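Local coordinates for transcriptional protein SWT1 (Saccharomyces cerevisiae, PDB 4PQZ), which is involved in transcription, probably as an activator, and has RNA endonuclease activity, this chain being its C-terminal HEPN-like domain, at residues Ile50-Tyr62 with Ala82-Phe94. Numbering follows the deposited sequence.
Sequences IFFAIDHTLRKEY and ASNYIYLFWVSVF
I54 packs as a knob into a hole on 82-94 formed by A82, Y85, I86 and F94. From CB, which faces the partner helices, CG2 runs to Y85 CB while CG1 passes F94 CZ. With CG1 anti to the carbonyl carbon and the chain then extended, I54 CD1 ends between I86 CG1, at 3.8 Å, and A82 CB; the latter pair, I54 CD1 to A82 CB at 3.4 Å, is tighter than usual for carbons. The same methyl, I54 CD1, also rests against the carbonyl oxygen A82 O at 3.3 Å, a plain van der Waals contact.

One turn on, L58 divides its two methyls between two rings. CD1 makes a CH-pi contact over the F89 face, 4.1 Å from the ring centroid and 13° off its normal, whereas L58 CD2 meets the F94 edge at CZ, 3.5 Å away. V93 then fits between T57 and E61: T57 CG2 lies 3.4 Å from V93 CG1, and V93 CG2 touches E61 CG. At the end, the Y62 and F89 rings meet obliquely.

Apolar packing therefore joins helix 35-62 to two successive helices of this HEPN-like domain: 82-88 runs 32° from 50-62, and 90-94 turns across it at 100°. Helix 122-139 adds L139 against F94 and W132 and L136 against I50.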
loop_
_atom_site.group_PDB
_atom_site.type_symbol
_atom_site.label_atom_id
_atom_site.label_comp_id
_atom_site.label_asym_id
_atom_site.label_seq_id
_atom_site.Cartn_x
_atom_site.Cartn_y
_atom_site.Cartn_z
ATOM N N ILE A 50 -2.888 1.792 2.002
ATOM C CA ILE A 50 -3.128 0.740 1.028
ATOM C C ILE A 50 -4.610 0.380 1.040
ATOM O O ILE A 50 -5.233 0.207 -0.005
ATOM C CB ILE A 50 -2.301 -0.522 1.334
ATOM C CG1 ILE A 50 -0.798 -0.233 1.226
ATOM C CG2 ILE A 50 -2.675 -1.642 0.374
ATOM C CD1 ILE A 50 0.073 -1.316 1.865
ATOM N N PHE A 51 -5.169 0.287 2.241
ATOM C CA PHE A 51 -6.563 -0.111 2.413
ATOM C C PHE A 51 -7.487 0.941 1.817
ATOM O O PHE A 51 -8.391 0.604 1.056
ATOM C CB PHE A 51 -6.899 -0.354 3.892
ATOM C CG PHE A 51 -6.148 -1.507 4.502
ATOM C CD1 PHE A 51 -5.470 -2.414 3.697
ATOM C CD2 PHE A 51 -6.124 -1.686 5.878
ATOM C CE1 PHE A 51 -4.777 -3.473 4.251
ATOM C CE2 PHE A 51 -5.434 -2.748 6.441
ATOM C CZ PHE A 51 -4.759 -3.643 5.624
ATOM N N PHE A 52 -7.239 2.208 2.150
ATOM C CA PHE A 52 -7.973 3.330 1.561
ATOM C C PHE A 52 -7.972 3.255 0.042
ATOM O O PHE A 52 -9.031 3.386 -0.585
ATOM C CB PHE A 52 -7.384 4.688 2.002
ATOM C CG PHE A 52 -7.912 5.869 1.204
ATOM C CD1 PHE A 52 -9.168 6.414 1.480
ATOM C CD2 PHE A 52 -7.161 6.424 0.174
ATOM C CE1 PHE A 52 -9.663 7.501 0.744
ATOM C CE2 PHE A 52 -7.643 7.510 -0.565
ATOM C CZ PHE A 52 -8.897 8.045 -0.281
ATOM N N ALA A 53 -6.782 3.047 -0.532
ATOM C CA ALA A 53 -6.599 3.045 -1.983
ATOM C C ALA A 53 -7.340 1.893 -2.664
ATOM O O ALA A 53 -7.957 2.069 -3.718
ATOM C CB ALA A 53 -5.127 3.014 -2.342
ATOM N N ILE A 54 -7.287 0.719 -2.050
ATOM C CA ILE A 54 -7.989 -0.429 -2.586
ATOM C C ILE A 54 -9.507 -0.284 -2.439
ATOM O O ILE A 54 -10.247 -0.506 -3.402
ATOM C CB ILE A 54 -7.476 -1.738 -1.968
ATOM C CG1 ILE A 54 -6.061 -2.015 -2.498
ATOM C CG2 ILE A 54 -8.411 -2.879 -2.286
ATOM C CD1 ILE A 54 -5.504 -3.304 -2.052
ATOM N N ASP A 55 -9.958 0.121 -1.251
ATOM C CA ASP A 55 -11.373 0.430 -0.985
ATOM C C ASP A 55 -11.961 1.399 -2.003
ATOM O O ASP A 55 -13.014 1.152 -2.576
ATOM C CB ASP A 55 -11.540 1.022 0.429
ATOM C CG ASP A 55 -13.024 1.235 0.826
ATOM O OD1 ASP A 55 -13.671 0.289 1.325
ATOM O OD2 ASP A 55 -13.539 2.357 0.659
ATOM N N HIS A 56 -11.258 2.501 -2.227
ATOM C CA HIS A 56 -11.751 3.602 -3.051
ATOM C C HIS A 56 -11.872 3.209 -4.525
ATOM O O HIS A 56 -12.826 3.573 -5.219
ATOM C CB HIS A 56 -10.827 4.832 -2.896
ATOM C CG HIS A 56 -11.505 6.127 -3.198
ATOM N ND1 HIS A 56 -11.378 6.776 -4.413
ATOM C CD2 HIS A 56 -12.330 6.896 -2.450
ATOM C CE1 HIS A 56 -12.087 7.885 -4.395
ATOM N NE2 HIS A 56 -12.679 7.985 -3.211
ATOM N N THR A 57 -10.879 2.472 -4.991
ATOM C CA THR A 57 -10.835 2.027 -6.372
ATOM C C THR A 57 -11.927 0.957 -6.641
ATOM O O THR A 57 -12.617 1.006 -7.661
ATOM C CB THR A 57 -9.404 1.543 -6.712
ATOM O OG1 THR A 57 -8.573 2.664 -7.058
ATOM C CG2 THR A 57 -9.395 0.496 -7.852
ATOM N N LEU A 58 -12.107 0.030 -5.703
ATOM C CA LEU A 58 -13.102 -1.033 -5.852
ATOM C C LEU A 58 -14.532 -0.499 -5.806
ATOM O O LEU A 58 -15.372 -0.871 -6.629
ATOM C CB LEU A 58 -12.911 -2.114 -4.789
ATOM C CG LEU A 58 -12.052 -3.334 -5.160
ATOM C CD1 LEU A 58 -12.227 -3.688 -6.589
ATOM C CD2 LEU A 58 -10.670 -3.028 -5.035
ATOM N N ARG A 59 -14.795 0.375 -4.838
ATOM C CA ARG A 59 -16.087 1.023 -4.708
ATOM C C ARG A 59 -16.433 1.878 -5.932
ATOM O O ARG A 59 -17.596 1.979 -6.317
ATOM C CB ARG A 59 -16.127 1.864 -3.436
ATOM C CG ARG A 59 -16.241 1.046 -2.157
ATOM C CD ARG A 59 -16.408 1.981 -0.967
ATOM N NE ARG A 59 -16.513 1.280 0.311
ATOM C CZ ARG A 59 -17.656 0.835 0.828
ATOM N NH1 ARG A 59 -18.800 1.001 0.167
ATOM N NH2 ARG A 59 -17.656 0.210 2.002
ATOM N N LYS A 60 -15.428 2.484 -6.546
ATOM C CA LYS A 60 -15.647 3.278 -7.758
ATOM C C LYS A 60 -15.910 2.424 -9.007
ATOM O O LYS A 60 -16.779 2.751 -9.827
ATOM C CB LYS A 60 -14.494 4.262 -8.002
ATOM C CG LYS A 60 -14.712 5.160 -9.219
ATOM C CD LYS A 60 -13.904 6.454 -9.130
ATOM C CE LYS A 60 -14.280 7.395 -10.267
ATOM N NZ LYS A 60 -15.766 7.489 -10.437
ATOM N N GLU A 61 -15.175 1.328 -9.148
ATOM C CA GLU A 61 -15.476 0.358 -10.203
ATOM C C GLU A 61 -16.865 -0.310 -10.057
ATOM O O GLU A 61 -17.616 -0.412 -11.029
ATOM C CB GLU A 61 -14.390 -0.713 -10.274
ATOM C CG GLU A 61 -14.468 -1.607 -11.505
ATOM C CD GLU A 61 -14.118 -0.882 -12.795
ATOM O OE1 GLU A 61 -13.699 0.295 -12.732
ATOM O OE2 GLU A 61 -14.267 -1.496 -13.877
ATOM N N TYR A 62 -17.207 -0.738 -8.842
ATOM C CA TYR A 62 -18.326 -1.670 -8.636
ATOM C C TYR A 62 -19.554 -1.103 -7.913
ATOM O O TYR A 62 -20.673 -1.621 -8.072
ATOM C CB TYR A 62 -17.823 -2.960 -7.961
ATOM C CG TYR A 62 -16.894 -3.733 -8.870
ATOM C CD1 TYR A 62 -17.385 -4.301 -10.035
ATOM C CD2 TYR A 62 -15.535 -3.868 -8.591
ATOM C CE1 TYR A 62 -16.584 -4.990 -10.893
ATOM C CE2 TYR A 62 -14.703 -4.574 -9.460
ATOM C CZ TYR A 62 -15.241 -5.133 -10.615
ATOM O OH TYR A 62 -14.486 -5.838 -11.512
ATOM N N ALA A 82 -4.966 -7.185 1.059
ATOM C CA ALA A 82 -4.844 -6.145 0.043
ATOM C C ALA A 82 -4.191 -6.680 -1.227
ATOM O O ALA A 82 -4.707 -6.494 -2.329
ATOM C CB ALA A 82 -4.063 -4.967 0.601
ATOM N N SER A 83 -3.058 -7.350 -1.058
ATOM C CA SER A 83 -2.330 -7.966 -2.162
ATOM C C SER A 83 -3.208 -8.937 -2.942
ATOM O O SER A 83 -3.273 -8.896 -4.176
ATOM C CB SER A 83 -1.108 -8.711 -1.629
ATOM O OG SER A 83 -0.435 -9.348 -2.688
ATOM N N ASN A 84 -3.895 -9.805 -2.212
ATOM C CA ASN A 84 -4.863 -10.733 -2.818
ATOM C C ASN A 84 -5.947 -9.994 -3.635
ATOM O O ASN A 84 -6.268 -10.385 -4.763
ATOM C CB ASN A 84 -5.485 -11.653 -1.746
ATOM C CG ASN A 84 -6.623 -12.511 -2.295
ATOM O OD1 ASN A 84 -6.483 -13.142 -3.350
ATOM N ND2 ASN A 84 -7.766 -12.522 -1.591
ATOM N N TYR A 85 -6.480 -8.902 -3.091
ATOM C CA TYR A 85 -7.378 -8.033 -3.870
ATOM C C TYR A 85 -6.775 -7.439 -5.155
ATOM O O TYR A 85 -7.448 -7.391 -6.190
ATOM C CB TYR A 85 -7.976 -6.929 -2.998
ATOM C CG TYR A 85 -9.165 -7.405 -2.209
ATOM C CD1 TYR A 85 -10.179 -8.156 -2.814
ATOM C CD2 TYR A 85 -9.259 -7.149 -0.852
ATOM C CE1 TYR A 85 -11.252 -8.612 -2.083
ATOM C CE2 TYR A 85 -10.327 -7.594 -0.119
ATOM C CZ TYR A 85 -11.321 -8.321 -0.734
ATOM O OH TYR A 85 -12.372 -8.742 0.023
ATOM N N ILE A 86 -5.520 -6.995 -5.091
ATOM C CA ILE A 86 -4.849 -6.481 -6.285
ATOM C C ILE A 86 -4.682 -7.590 -7.302
ATOM O O ILE A 86 -4.936 -7.389 -8.495
ATOM C CB ILE A 86 -3.467 -5.858 -5.969
ATOM C CG1 ILE A 86 -3.638 -4.596 -5.123
ATOM C CG2 ILE A 86 -2.719 -5.535 -7.249
ATOM C CD1 ILE A 86 -2.321 -4.027 -4.626
ATOM N N TYR A 87 -4.249 -8.757 -6.817
ATOM C CA TYR A 87 -4.222 -10.009 -7.606
ATOM C C TYR A 87 -5.570 -10.417 -8.255
ATOM O O TYR A 87 -5.648 -10.657 -9.464
ATOM C CB TYR A 87 -3.734 -11.171 -6.731
ATOM C CG TYR A 87 -3.392 -12.405 -7.522
ATOM C CD1 TYR A 87 -2.127 -12.555 -8.102
ATOM C CD2 TYR A 87 -4.334 -13.426 -7.711
ATOM C CE1 TYR A 87 -1.807 -13.697 -8.843
ATOM C CE2 TYR A 87 -4.021 -14.571 -8.452
ATOM C CZ TYR A 87 -2.758 -14.699 -9.013
ATOM O OH TYR A 87 -2.445 -15.825 -9.744
ATOM N N LEU A 88 -6.625 -10.505 -7.455
ATOM C CA LEU A 88 -7.934 -10.983 -7.962
ATOM C C LEU A 88 -8.558 -10.038 -8.970
ATOM O O LEU A 88 -9.246 -10.471 -9.886
ATOM C CB LEU A 88 -8.935 -11.181 -6.825
ATOM C CG LEU A 88 -8.732 -12.403 -5.943
ATOM C CD1 LEU A 88 -9.797 -12.396 -4.857
ATOM C CD2 LEU A 88 -8.803 -13.676 -6.784
ATOM N N PHE A 89 -8.312 -8.741 -8.783
ATOM C CA PHE A 89 -8.930 -7.713 -9.609
ATOM C C PHE A 89 -7.947 -7.080 -10.579
ATOM O O PHE A 89 -8.185 -5.979 -11.077
ATOM C CB PHE A 89 -9.617 -6.653 -8.730
ATOM C CG PHE A 89 -10.853 -7.169 -8.039
ATOM C CD1 PHE A 89 -12.075 -7.210 -8.707
ATOM C CD2 PHE A 89 -10.791 -7.636 -6.735
ATOM C CE1 PHE A 89 -13.218 -7.704 -8.086
ATOM C CE2 PHE A 89 -11.943 -8.142 -6.106
ATOM C CZ PHE A 89 -13.150 -8.171 -6.788
ATOM N N TRP A 90 -6.861 -7.794 -10.866
ATOM C CA TRP A 90 -5.777 -7.263 -11.697
ATOM C C TRP A 90 -6.231 -6.878 -13.102
ATOM O O TRP A 90 -6.091 -5.728 -13.534
ATOM C CB TRP A 90 -4.609 -8.257 -11.778
ATOM C CG TRP A 90 -3.409 -7.745 -12.577
ATOM C CD1 TRP A 90 -3.061 -8.087 -13.865
ATOM C CD2 TRP A 90 -2.419 -6.809 -12.139
ATOM N NE1 TRP A 90 -1.919 -7.424 -14.243
ATOM C CE2 TRP A 90 -1.497 -6.640 -13.203
ATOM C CE3 TRP A 90 -2.219 -6.098 -10.948
ATOM C CZ2 TRP A 90 -0.406 -5.779 -13.118
ATOM C CZ3 TRP A 90 -1.121 -5.262 -10.860
ATOM C CH2 TRP A 90 -0.234 -5.101 -11.937
ATOM N N VAL A 91 -6.778 -7.850 -13.812
ATOM C CA VAL A 91 -7.211 -7.655 -15.187
ATOM C C VAL A 91 -8.328 -6.620 -15.295
ATOM O O VAL A 91 -8.324 -5.791 -16.206
ATOM C CB VAL A 91 -7.636 -9.015 -15.795
ATOM C CG1 VAL A 91 -8.299 -8.828 -17.157
ATOM C CG2 VAL A 91 -6.418 -9.970 -15.867
ATOM N N SER A 92 -9.270 -6.654 -14.352
ATOM C CA SER A 92 -10.433 -5.770 -14.380
ATOM C C SER A 92 -10.134 -4.339 -13.954
ATOM O O SER A 92 -10.631 -3.370 -14.559
ATOM C CB SER A 92 -11.545 -6.322 -13.467
ATOM O OG SER A 92 -12.089 -7.537 -13.978
ATOM N N VAL A 93 -9.361 -4.195 -12.877
ATOM C CA VAL A 93 -9.210 -2.881 -12.261
ATOM C C VAL A 93 -7.758 -2.401 -12.067
ATOM O O VAL A 93 -7.437 -1.265 -12.399
ATOM C CB VAL A 93 -9.953 -2.802 -10.912
ATOM C CG1 VAL A 93 -10.171 -1.355 -10.546
ATOM C CG2 VAL A 93 -11.306 -3.516 -10.984
ATOM N N PHE A 94 -6.886 -3.263 -11.543
ATOM C CA PHE A 94 -5.601 -2.802 -11.038
ATOM C C PHE A 94 -4.438 -2.715 -12.039
ATOM O O PHE A 94 -3.561 -1.886 -11.872
ATOM C CB PHE A 94 -5.198 -3.587 -9.792
ATOM C CG PHE A 94 -5.991 -3.227 -8.595
ATOM C CD1 PHE A 94 -5.702 -2.068 -7.881
ATOM C CD2 PHE A 94 -7.052 -4.024 -8.189
ATOM C CE1 PHE A 94 -6.465 -1.704 -6.762
ATOM C CE2 PHE A 94 -7.814 -3.683 -7.080
ATOM C CZ PHE A 94 -7.514 -2.527 -6.366
#